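Local coordinates for peroxinectin A (Dictyostelium discoideum, PDB 6ERC), which uses hydrogen peroxide to oxidise phenolic donors, iodide and thiocyanate, as a secreted haem enzyme of the animal haem peroxidase family, at residues Gly182-Lys187 and Leu227-Asn232; Asn232-Lys237 and Glu484-Thr489; Ile262-Tyr267 and Phe471-Pro476. One frame throughout, in Å; residues are numbered along the deposited sequence.

Contact 1: Gly182-Lys187 and Leu227-Asn232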
loop_
_atom_site.group_PDB
_atom_site.type_symbol
_atom_site.label_atom_id
_atom_site.label_comp_id
_atom_site.label_asym_id
_atom_site.label_seq_id
_atom_site.Cartn_x
_atom_site.Cartn_y
_atom_site.Cartn_z
ATOM N N GLY A 182 6.002 12.522 -23.644
ATOM C CA GLY A 182 5.043 11.443 -23.532
ATOM C C GLY A 182 3.725 11.887 -22.932
ATOM O O GLY A 182 3.498 13.055 -22.602
ATOM N N ASP A 183 2.830 10.914 -22.795
ATOM C CA ASP A 183 1.504 11.154 -22.245
ATOM C C ASP A 183 1.525 10.971 -20.733
ATOM O O ASP A 183 2.010 9.952 -20.232
ATOM C CB ASP A 183 0.482 10.209 -22.877
ATOM C CG ASP A 183 0.115 10.611 -24.290
ATOM O OD1 ASP A 183 0.737 11.556 -24.822
ATOM O OD2 ASP A 183 -0.801 9.985 -24.863
ATOM N N LEU A 184 0.994 11.960 -20.014
ATOM C CA LEU A 184 0.934 11.918 -18.558
ATOM C C LEU A 184 -0.521 11.929 -18.104
ATOM O O LEU A 184 -1.417 12.210 -18.909
ATOM C CB LEU A 184 1.695 13.100 -17.956
ATOM C CG LEU A 184 3.186 13.175 -18.296
ATOM C CD1 LEU A 184 3.796 14.442 -17.723
ATOM C CD2 LEU A 184 3.923 11.948 -17.782
ATOM N N PRO A 185 -0.801 11.628 -16.838
ATOM C CA PRO A 185 -2.191 11.606 -16.370
ATOM C C PRO A 185 -2.830 12.978 -16.478
ATOM O O PRO A 185 -2.136 13.983 -16.691
ATOM C CB PRO A 185 -2.068 11.157 -14.906
ATOM C CG PRO A 185 -0.753 10.452 -14.825
ATOM C CD PRO A 185 0.137 11.166 -15.797
ATOM N N PRO A 186 -4.149 13.060 -16.336
ATOM C CA PRO A 186 -4.839 14.347 -16.455
ATOM C C PRO A 186 -4.754 15.147 -15.161
ATOM O O PRO A 186 -4.288 14.667 -14.126
ATOM C CB PRO A 186 -6.282 13.939 -16.763
ATOM C CG PRO A 186 -6.441 12.619 -16.083
ATOM C CD PRO A 186 -5.084 11.951 -16.081
ATOM N N LYS A 187 -5.228 16.389 -15.234
ATOM C CA LYS A 187 -5.199 17.290 -14.091
ATOM C C LYS A 187 -6.487 18.101 -14.031
ATOM O O LYS A 187 -7.178 18.290 -15.037
ATOM C CB LYS A 187 -3.988 18.231 -14.154
ATOM C CG LYS A 187 -2.648 17.529 -13.964
ATOM C CD LYS A 187 -1.472 18.434 -14.318
ATOM C CE LYS A 187 -1.343 18.616 -15.830
ATOM N NZ LYS A 187 -0.112 19.362 -16.210
ATOM N N LEU A 227 0.228 2.207 -16.811
ATOM C CA LEU A 227 -0.980 1.405 -16.964
ATOM C C LEU A 227 -2.089 2.191 -17.647
ATOM O O LEU A 227 -2.974 1.596 -18.272
ATOM C CB LEU A 227 -1.450 0.888 -15.605
ATOM C CG LEU A 227 -0.539 -0.136 -14.925
ATOM C CD1 LEU A 227 -1.163 -0.614 -13.618
ATOM C CD2 LEU A 227 -0.242 -1.321 -15.838
ATOM N N LEU A 228 -2.061 3.520 -17.541
ATOM C CA LEU A 228 -2.980 4.335 -18.323
ATOM C C LEU A 228 -2.608 4.300 -19.801
ATOM O O LEU A 228 -3.481 4.152 -20.665
ATOM C CB LEU A 228 -2.980 5.771 -17.803
ATOM C CG LEU A 228 -3.623 6.032 -16.439
ATOM C CD1 LEU A 228 -3.339 7.458 -15.997
ATOM C CD2 LEU A 228 -5.118 5.778 -16.473
ATOM N N ARG A 229 -1.316 4.432 -20.108
ATOM C CA ARG A 229 -0.861 4.297 -21.487
ATOM C C ARG A 229 -1.225 2.928 -22.044
ATOM O O ARG A 229 -1.766 2.815 -23.151
ATOM C CB ARG A 229 0.648 4.518 -21.563
ATOM C CG ARG A 229 1.093 5.933 -21.260
ATOM C CD ARG A 229 2.607 6.036 -21.279
ATOM N NE ARG A 229 3.071 7.385 -20.987
ATOM C CZ ARG A 229 4.349 7.742 -20.939
ATOM N NH1 ARG A 229 5.301 6.846 -21.164
ATOM N NH2 ARG A 229 4.677 8.997 -20.664
ATOM N N ASP A 230 -0.929 1.872 -21.285
ATOM C CA ASP A 230 -1.268 0.523 -21.720
ATOM C C ASP A 230 -2.771 0.361 -21.901
ATOM O O ASP A 230 -3.214 -0.415 -22.753
ATOM C CB ASP A 230 -0.736 -0.495 -20.710
ATOM C CG ASP A 230 -0.536 -1.871 -21.315
ATOM O OD1 ASP A 230 0.143 -1.968 -22.357
ATOM O OD2 ASP A 230 -1.037 -2.861 -20.736
ATOM N N HIS A 231 -3.568 1.087 -21.114
ATOM C CA HIS A 231 -5.016 1.027 -21.273
ATOM C C HIS A 231 -5.445 1.654 -22.594
ATOM O O HIS A 231 -6.162 1.031 -23.385
ATOM C CB HIS A 231 -5.703 1.730 -20.101
ATOM C CG HIS A 231 -7.190 1.817 -20.244
ATOM N ND1 HIS A 231 -7.812 2.817 -20.960
ATOM C CD2 HIS A 231 -8.178 1.022 -19.771
ATOM C CE1 HIS A 231 -9.120 2.636 -20.918
ATOM N NE2 HIS A 231 -9.369 1.554 -20.202
ATOM N N ASN A 232 -5.020 2.893 -22.846
ATOM C CA ASN A 232 -5.391 3.558 -24.088
ATOM C C ASN A 232 -4.825 2.831 -25.298
ATOM O O ASN A 232 -5.410 2.888 -26.385
ATOM C CB ASN A 232 -4.917 5.011 -24.065
ATOM C CG ASN A 232 -5.737 5.874 -23.130
ATOM O OD1 ASN A 232 -6.772 5.447 -22.617
ATOM N ND2 ASN A 232 -5.287 7.102 -22.914
HETATM O O HOH W 1 -2.058 7.508 -23.693
#
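Arg229 turns the NE and NH2 edge of its guanidinium group to the backbone carbonyl of Asp183, whose O lies in the guanidinium plane, while Gly182 CA and Leu184 CD2 approach obliquely. The grip is side-on: NE and NH2 of Arg229 each donate to Asp183 O at 2.9 Å. NE meets a lone pair in the carbonyl plane, whereas NH2 comes from above that plane, 43° out of it. A side chain extended from CG to NE carries the group across from helix 218-241. Strand 182-184 on the far side pairs antiparallel with strand 177-179 in a β-hairpin. At the backbone angles of Gly182 a CB would be pressed against the preceding carbonyl O and run into Arg229 NH2. NH1 of Arg229 is engaged elsewhere, by Thr497 O and a salt bridge to Glu342. A methionine in place of Arg229 would probably leave Asp183 O without these two donors and cost Glu342 and Thr497 O a partner. Beyond the hairpin strand, Leu228 CD1 packs 4.1 Å from Pro185 CB, the two side chains crossing at about a right angle. A water hydrogen-bonds to Asp183 OD2 at 3.0 Å and, weakly, to Asn232 ND2.

Contact 2: Asn232-Lys237 and Glu484-Thr489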
loop_
_atom_site.group_PDB
_atom_site.type_symbol
_atom_site.label_atom_id
_atom_site.label_comp_id
_atom_site.label_asym_id
_atom_site.label_seq_id
_atom_site.Cartn_x
_atom_site.Cartn_y
_atom_site.Cartn_z
ATOM N N ASN A 232 -5.020 2.893 -22.846
ATOM C CA ASN A 232 -5.391 3.558 -24.088
ATOM C C ASN A 232 -4.825 2.831 -25.298
ATOM O O ASN A 232 -5.410 2.888 -26.385
ATOM C CB ASN A 232 -4.917 5.011 -24.065
ATOM C CG ASN A 232 -5.737 5.874 -23.130
ATOM O OD1 ASN A 232 -6.772 5.447 -22.617
ATOM N ND2 ASN A 232 -5.287 7.102 -22.914
ATOM N N ARG A 233 -3.695 2.145 -25.134
ATOM C CA ARG A 233 -3.153 1.346 -26.225
ATOM C C ARG A 233 -4.098 0.201 -26.576
ATOM O O ARG A 233 -4.400 -0.034 -27.752
ATOM C CB ARG A 233 -1.772 0.817 -25.840
ATOM C CG ARG A 233 -0.989 0.206 -26.987
ATOM C CD ARG A 233 0.330 -0.365 -26.504
ATOM N NE ARG A 233 0.125 -1.427 -25.523
ATOM C CZ ARG A 233 -0.161 -2.689 -25.831
ATOM N NH1 ARG A 233 -0.276 -3.060 -27.099
ATOM N NH2 ARG A 233 -0.335 -3.584 -24.869
ATOM N N LEU A 234 -4.587 -0.516 -25.561
ATOM C CA LEU A 234 -5.517 -1.612 -25.813
ATOM C C LEU A 234 -6.856 -1.108 -26.334
ATOM O O LEU A 234 -7.499 -1.787 -27.141
ATOM C CB LEU A 234 -5.725 -2.431 -24.539
ATOM C CG LEU A 234 -4.533 -3.247 -24.037
ATOM C CD1 LEU A 234 -4.891 -3.937 -22.736
ATOM C CD2 LEU A 234 -4.084 -4.272 -25.060
ATOM N N ALA A 235 -7.297 0.069 -25.887
ATOM C CA ALA A 235 -8.562 0.610 -26.373
ATOM C C ALA A 235 -8.504 0.880 -27.871
ATOM O O ALA A 235 -9.470 0.617 -28.595
ATOM C CB ALA A 235 -8.913 1.888 -25.611
ATOM N N ARG A 236 -7.377 1.408 -28.355
ATOM C CA ARG A 236 -7.228 1.656 -29.783
ATOM C C ARG A 236 -7.232 0.358 -30.580
ATOM O O ARG A 236 -7.722 0.326 -31.715
ATOM C CB ARG A 236 -5.940 2.440 -30.037
ATOM C CG ARG A 236 -5.988 3.865 -29.509
ATOM C CD ARG A 236 -4.618 4.368 -29.066
ATOM N NE ARG A 236 -4.716 5.671 -28.408
ATOM C CZ ARG A 236 -3.767 6.207 -27.644
ATOM N NH1 ARG A 236 -2.632 5.557 -27.418
ATOM N NH2 ARG A 236 -3.961 7.399 -27.095
ATOM N N LYS A 237 -6.692 -0.719 -30.008
ATOM C CA LYS A 237 -6.745 -2.018 -30.669
ATOM C C LYS A 237 -8.175 -2.539 -30.733
ATOM O O LYS A 237 -8.652 -2.943 -31.799
ATOM C CB LYS A 237 -5.840 -3.008 -29.933
ATOM C CG LYS A 237 -5.969 -4.457 -30.387
ATOM C CD LYS A 237 -5.118 -5.363 -29.516
ATOM C CE LYS A 237 -5.560 -6.810 -29.588
ATOM N NZ LYS A 237 -4.824 -7.630 -28.586
ATOM N N GLU A 484 -8.622 -11.398 -25.940
ATOM C CA GLU A 484 -7.886 -10.503 -26.824
ATOM C C GLU A 484 -6.974 -9.544 -26.066
ATOM O O GLU A 484 -6.467 -8.589 -26.661
ATOM C CB GLU A 484 -8.859 -9.717 -27.708
ATOM C CG GLU A 484 -9.775 -10.601 -28.545
ATOM C CD GLU A 484 -10.456 -9.847 -29.673
ATOM O OE1 GLU A 484 -10.232 -10.208 -30.850
ATOM O OE2 GLU A 484 -11.211 -8.895 -29.383
ATOM N N CYS A 485 -6.747 -9.773 -24.775
ATOM C CA CYS A 485 -5.823 -8.942 -24.021
ATOM C C CYS A 485 -4.383 -9.302 -24.385
ATOM O O CYS A 485 -4.116 -10.236 -25.146
ATOM C CB CYS A 485 -6.059 -9.096 -22.519
ATOM S SG CYS A 485 -7.723 -8.681 -21.937
ATOM N N GLU A 486 -3.439 -8.548 -23.829
ATOM C CA GLU A 486 -2.011 -8.731 -24.072
ATOM C C GLU A 486 -1.252 -8.747 -22.752
ATOM O O GLU A 486 -0.243 -8.062 -22.570
ATOM C CB GLU A 486 -1.483 -7.631 -24.985
ATOM C CG GLU A 486 -2.314 -7.417 -26.235
ATOM C CD GLU A 486 -1.800 -6.270 -27.074
ATOM O OE1 GLU A 486 -0.792 -5.650 -26.674
ATOM O OE2 GLU A 486 -2.405 -5.986 -28.130
ATOM N N THR A 487 -1.735 -9.545 -21.807
ATOM C CA THR A 487 -1.160 -9.563 -20.470
ATOM C C THR A 487 0.207 -10.236 -20.497
ATOM O O THR A 487 0.327 -11.403 -20.884
ATOM C CB THR A 487 -2.099 -10.286 -19.509
ATOM O OG1 THR A 487 -3.394 -9.678 -19.569
ATOM C CG2 THR A 487 -1.575 -10.200 -18.092
ATOM N N THR A 488 1.234 -9.500 -20.076
ATOM C CA THR A 488 2.598 -10.010 -20.063
ATOM C C THR A 488 3.263 -9.701 -18.726
ATOM O O THR A 488 2.582 -9.346 -17.758
ATOM C CB THR A 488 3.396 -9.403 -21.220
ATOM O OG1 THR A 488 4.712 -9.969 -21.256
ATOM C CG2 THR A 488 3.494 -7.888 -21.075
ATOM N N THR A 489 4.586 -9.832 -18.659
ATOM C CA THR A 489 5.314 -9.495 -17.447
ATOM C C THR A 489 5.437 -7.981 -17.297
ATOM O O THR A 489 5.313 -7.219 -18.260
ATOM C CB THR A 489 6.709 -10.122 -17.446
ATOM O OG1 THR A 489 7.458 -9.645 -18.571
ATOM C CG2 THR A 489 6.617 -11.638 -17.497
#
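Glu484 meets Lys237 through its backbone: Lys237 NZ donates to Glu484 O at 2.7 Å, coming in 27° from the carbonyl plane. The Glu484 carboxylate turns elsewhere, to His242. At Cys485 the chain passes Leu234 with 7.6 Å between the two CA atoms, and the first bond of the Cys485 side chain points away from helix 218-241.

Glu486 does most of the work. Its extended side chain reaches back toward the helix, and each carboxylate oxygen takes a different cation. OE1 of Glu486 is held end-on by Arg233, with NH1 at 2.7 Å and NH2 at 2.8 Å, and sits in the plane of the guanidinium at its edge. The guanidinium and carboxylate planes are 44° apart; both nitrogens come to OE1 from one face of the carboxylate, NH1 on the syn side and NH2 from above the plane. Arg233 NH2 also salt-bridges Asp230, one turn back on the helix. A bend at chi3 of Arg233 (61°) brings the guanidinium round to this position. OE2 offers its anti lone pair to Lys237 NZ, 3.0 Å away, from a side chain that comes from the opposite direction. Two positive groups on one carboxylate would tend to keep Glu486 ionised. Between the two salt bridges Leu234 runs alongside Glu486, pointing the opposite way, its CD2 3.6 Å from Glu486 CD, giving this surface network an apolar floor.

Further along, Thr487 points away and packs on helix 247-275, Thr488 touches helix 490-497, and Thr489 is the N-cap residue of that helix. The loop, which runs from helix 476-481 to helix 490-497, crosses the side of helix 218-241, tied to helix 247-275 by the Cys485-Cys257 disulfide and by Gln261 NE2 bonded to Thr488 O, while Glu486 O receives Arg496 of helix 490-497.

Contact 3: Ile262-Tyr267 and Phe471-Pro476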
loop_
_atom_site.group_PDB
_atom_site.type_symbol
_atom_site.label_atom_id
_atom_site.label_comp_id
_atom_site.label_asym_id
_atom_site.label_seq_id
_atom_site.Cartn_x
_atom_site.Cartn_y
_atom_site.Cartn_z
ATOM N N ILE A 262 -2.771 -6.152 -13.697
ATOM C CA ILE A 262 -2.385 -5.873 -12.315
ATOM C C ILE A 262 -2.346 -7.168 -11.513
ATOM O O ILE A 262 -1.377 -7.448 -10.796
ATOM C CB ILE A 262 -3.343 -4.845 -11.685
ATOM C CG1 ILE A 262 -3.235 -3.498 -12.408
ATOM C CG2 ILE A 262 -3.036 -4.666 -10.197
ATOM C CD1 ILE A 262 -4.352 -2.526 -12.078
ATOM N N GLN A 263 -3.397 -7.979 -11.626
ATOM C CA GLN A 263 -3.465 -9.212 -10.853
ATOM C C GLN A 263 -2.306 -10.145 -11.186
ATOM O O GLN A 263 -1.680 -10.712 -10.283
ATOM C CB GLN A 263 -4.804 -9.904 -11.101
ATOM C CG GLN A 263 -5.989 -9.176 -10.498
ATOM C CD GLN A 263 -7.295 -9.908 -10.712
ATOM O OE1 GLN A 263 -7.367 -10.876 -11.472
ATOM N NE2 GLN A 263 -8.337 -9.458 -10.029
ATOM N N LYS A 264 -1.995 -10.310 -12.478
ATOM C CA LYS A 264 -0.985 -11.289 -12.874
ATOM C C LYS A 264 0.394 -10.911 -12.349
ATOM O O LYS A 264 1.140 -11.772 -11.867
ATOM C CB LYS A 264 -0.951 -11.431 -14.395
ATOM C CG LYS A 264 -0.166 -12.649 -14.875
ATOM C CD LYS A 264 0.010 -12.646 -16.384
ATOM C CE LYS A 264 0.726 -13.896 -16.872
ATOM N NZ LYS A 264 0.995 -13.832 -18.340
ATOM N N ILE A 265 0.760 -9.632 -12.449
ATOM C CA ILE A 265 2.049 -9.186 -11.926
ATOM C C ILE A 265 2.130 -9.445 -10.427
ATOM O O ILE A 265 3.190 -9.802 -9.899
ATOM C CB ILE A 265 2.275 -7.698 -12.261
ATOM C CG1 ILE A 265 2.528 -7.531 -13.761
ATOM C CG2 ILE A 265 3.446 -7.129 -11.456
ATOM C CD1 ILE A 265 2.491 -6.102 -14.236
ATOM N N THR A 266 1.015 -9.272 -9.720
ATOM C CA THR A 266 1.018 -9.477 -8.277
ATOM C C THR A 266 1.309 -10.934 -7.929
ATOM O O THR A 266 2.179 -11.221 -7.100
ATOM C CB THR A 266 -0.322 -9.036 -7.686
ATOM O OG1 THR A 266 -0.525 -7.642 -7.955
ATOM C CG2 THR A 266 -0.358 -9.267 -6.180
ATOM N N TYR A 267 0.597 -11.868 -8.558
ATOM C CA TYR A 267 0.654 -13.267 -8.153
ATOM C C TYR A 267 1.678 -14.092 -8.923
ATOM O O TYR A 267 1.979 -15.214 -8.501
ATOM C CB TYR A 267 -0.723 -13.914 -8.306
ATOM C CG TYR A 267 -1.695 -13.517 -7.219
ATOM C CD1 TYR A 267 -2.154 -12.211 -7.114
ATOM C CD2 TYR A 267 -2.155 -14.448 -6.299
ATOM C CE1 TYR A 267 -3.040 -11.845 -6.122
ATOM C CE2 TYR A 267 -3.044 -14.089 -5.306
ATOM C CZ TYR A 267 -3.483 -12.787 -5.223
ATOM O OH TYR A 267 -4.371 -12.423 -4.238
ATOM N N PHE A 471 -14.444 -12.473 -10.299
ATOM C CA PHE A 471 -13.924 -11.986 -11.568
ATOM C C PHE A 471 -12.422 -12.222 -11.715
ATOM O O PHE A 471 -11.768 -11.534 -12.508
ATOM C CB PHE A 471 -14.232 -10.494 -11.721
ATOM C CG PHE A 471 -15.694 -10.180 -11.895
ATOM C CD1 PHE A 471 -16.554 -10.190 -10.809
ATOM C CD2 PHE A 471 -16.203 -9.851 -13.143
ATOM C CE1 PHE A 471 -17.895 -9.893 -10.966
ATOM C CE2 PHE A 471 -17.542 -9.551 -13.303
ATOM C CZ PHE A 471 -18.388 -9.571 -12.215
ATOM N N TRP A 472 -11.858 -13.168 -10.964
ATOM C CA TRP A 472 -10.430 -13.436 -11.066
ATOM C C TRP A 472 -10.087 -13.900 -12.477
ATOM O O TRP A 472 -10.789 -14.726 -13.066
ATOM C CB TRP A 472 -10.005 -14.486 -10.039
ATOM C CG TRP A 472 -8.521 -14.661 -9.985
ATOM C CD1 TRP A 472 -7.798 -15.707 -10.480
ATOM C CD2 TRP A 472 -7.574 -13.750 -9.420
ATOM N NE1 TRP A 472 -6.456 -15.505 -10.254
ATOM C CE2 TRP A 472 -6.294 -14.308 -9.605
ATOM C CE3 TRP A 472 -7.685 -12.515 -8.773
ATOM C CZ2 TRP A 472 -5.136 -13.678 -9.162
ATOM C CZ3 TRP A 472 -6.535 -11.892 -8.336
ATOM C CH2 TRP A 472 -5.277 -12.471 -8.533
ATOM N N TYR A 473 -8.988 -13.368 -13.020
ATOM C CA TYR A 473 -8.707 -13.550 -14.440
ATOM C C TYR A 473 -8.505 -15.017 -14.800
ATOM O O TYR A 473 -8.796 -15.420 -15.931
ATOM C CB TYR A 473 -7.485 -12.725 -14.847
ATOM C CG TYR A 473 -6.146 -13.297 -14.431
ATOM C CD1 TYR A 473 -5.598 -13.013 -13.185
ATOM C CD2 TYR A 473 -5.414 -14.097 -15.297
ATOM C CE1 TYR A 473 -4.366 -13.527 -12.810
ATOM C CE2 TYR A 473 -4.184 -14.614 -14.931
ATOM C CZ TYR A 473 -3.664 -14.328 -13.689
ATOM O OH TYR A 473 -2.440 -14.845 -13.329
ATOM N N GLU A 474 -8.022 -15.831 -13.865
ATOM C CA GLU A 474 -7.743 -17.230 -14.167
ATOM C C GLU A 474 -8.993 -18.105 -14.199
ATOM O O GLU A 474 -8.864 -19.316 -14.407
ATOM C CB GLU A 474 -6.754 -17.808 -13.148
ATOM C CG GLU A 474 -5.417 -17.077 -13.067
ATOM C CD GLU A 474 -4.450 -17.731 -12.087
ATOM O OE1 GLU A 474 -4.052 -18.891 -12.335
ATOM O OE2 GLU A 474 -4.098 -17.092 -11.067
ATOM N N THR A 475 -10.192 -17.545 -13.995
ATOM C CA THR A 475 -11.376 -18.390 -14.061
ATOM C C THR A 475 -11.818 -18.575 -15.515
ATOM O O THR A 475 -11.615 -17.686 -16.348
ATOM C CB THR A 475 -12.516 -17.792 -13.235
ATOM O OG1 THR A 475 -13.541 -18.774 -13.044
ATOM C CG2 THR A 475 -13.128 -16.585 -13.911
ATOM N N PRO A 476 -12.415 -19.725 -15.853
ATOM C CA PRO A 476 -12.769 -19.964 -17.266
ATOM C C PRO A 476 -13.568 -18.837 -17.901
ATOM O O PRO A 476 -13.227 -18.377 -18.999
ATOM C CB PRO A 476 -13.572 -21.270 -17.198
ATOM C CG PRO A 476 -13.048 -21.969 -15.996
ATOM C CD PRO A 476 -12.734 -20.890 -15.005
#
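This is a buried, largely aromatic contact in which the loop ahead of helix 476-481 packs onto the long helix 247-275. Trp472 to Thr475 form a type I β turn, closed by Thr475 N to Trp472 O at 3.0 Å, and its first two side chains meet the helix.

Trp472 takes a helix residue on each of two sides. The edge of its six-membered ring points at the face of Tyr267 in a T-shaped pair, centroids 4.7 Å apart and planes at 68°, with CH2 as the atom nearest the phenol ring. Over one face of the indole lies the amide of Gln263, tilted 21° from the ring plane, its OE1 3.2 Å from Trp472 CE3. A nearly straight bond within the turn, 3.0 Å long, from Trp472 NE1 to Glu474 OE2, helps hold the indole's rotation. Tyr473 has its CG between the backbone N and the carbonyl carbon (chi1 76°), which brings its CD1 over the same face of the indole as the Gln263 amide. There its edge, at CD1, meets Gln263 OE1 at 3.3 Å, and its OH rests 3.5 Å from Lys264 CG. OE1 of Gln263 also accepts a weak bond from Tyr473 N.

The polar ends are taken up outside the contact: Tyr267 OH bonds to Phe462 O and Thr465, and Gln263 NE2 to Ile150 O. Ile150 stands between Tyr149 and Asp151, two ligands of the sodium about 9 Å from the Gln263 side chain, in a loop that probably corresponds to the calcium-binding loop of mammalian haem peroxidases such as myeloperoxidase.

Contacts 1 and 2 follow each other along helix 218-241 and share Asn232, whereas contact 3 belongs to the next helix, 247-275. Contact 3 is the buried one, built from rings and an amide; contact 1 is partly buried and rests on an arginine holding a backbone carbonyl; contact 2 lies at the surface and relies on paired charges. Helix 218-241 meets helix 247-275 at Leu227 CD1 and Ile262 CG1, 3.8 Å apart, while the loop of contact 2 touches helix 247-275 through Thr487 CG2, 3.4 Å from Lys264 CD. In sequence, contact 3 is nested within the loop that contact 2 closes.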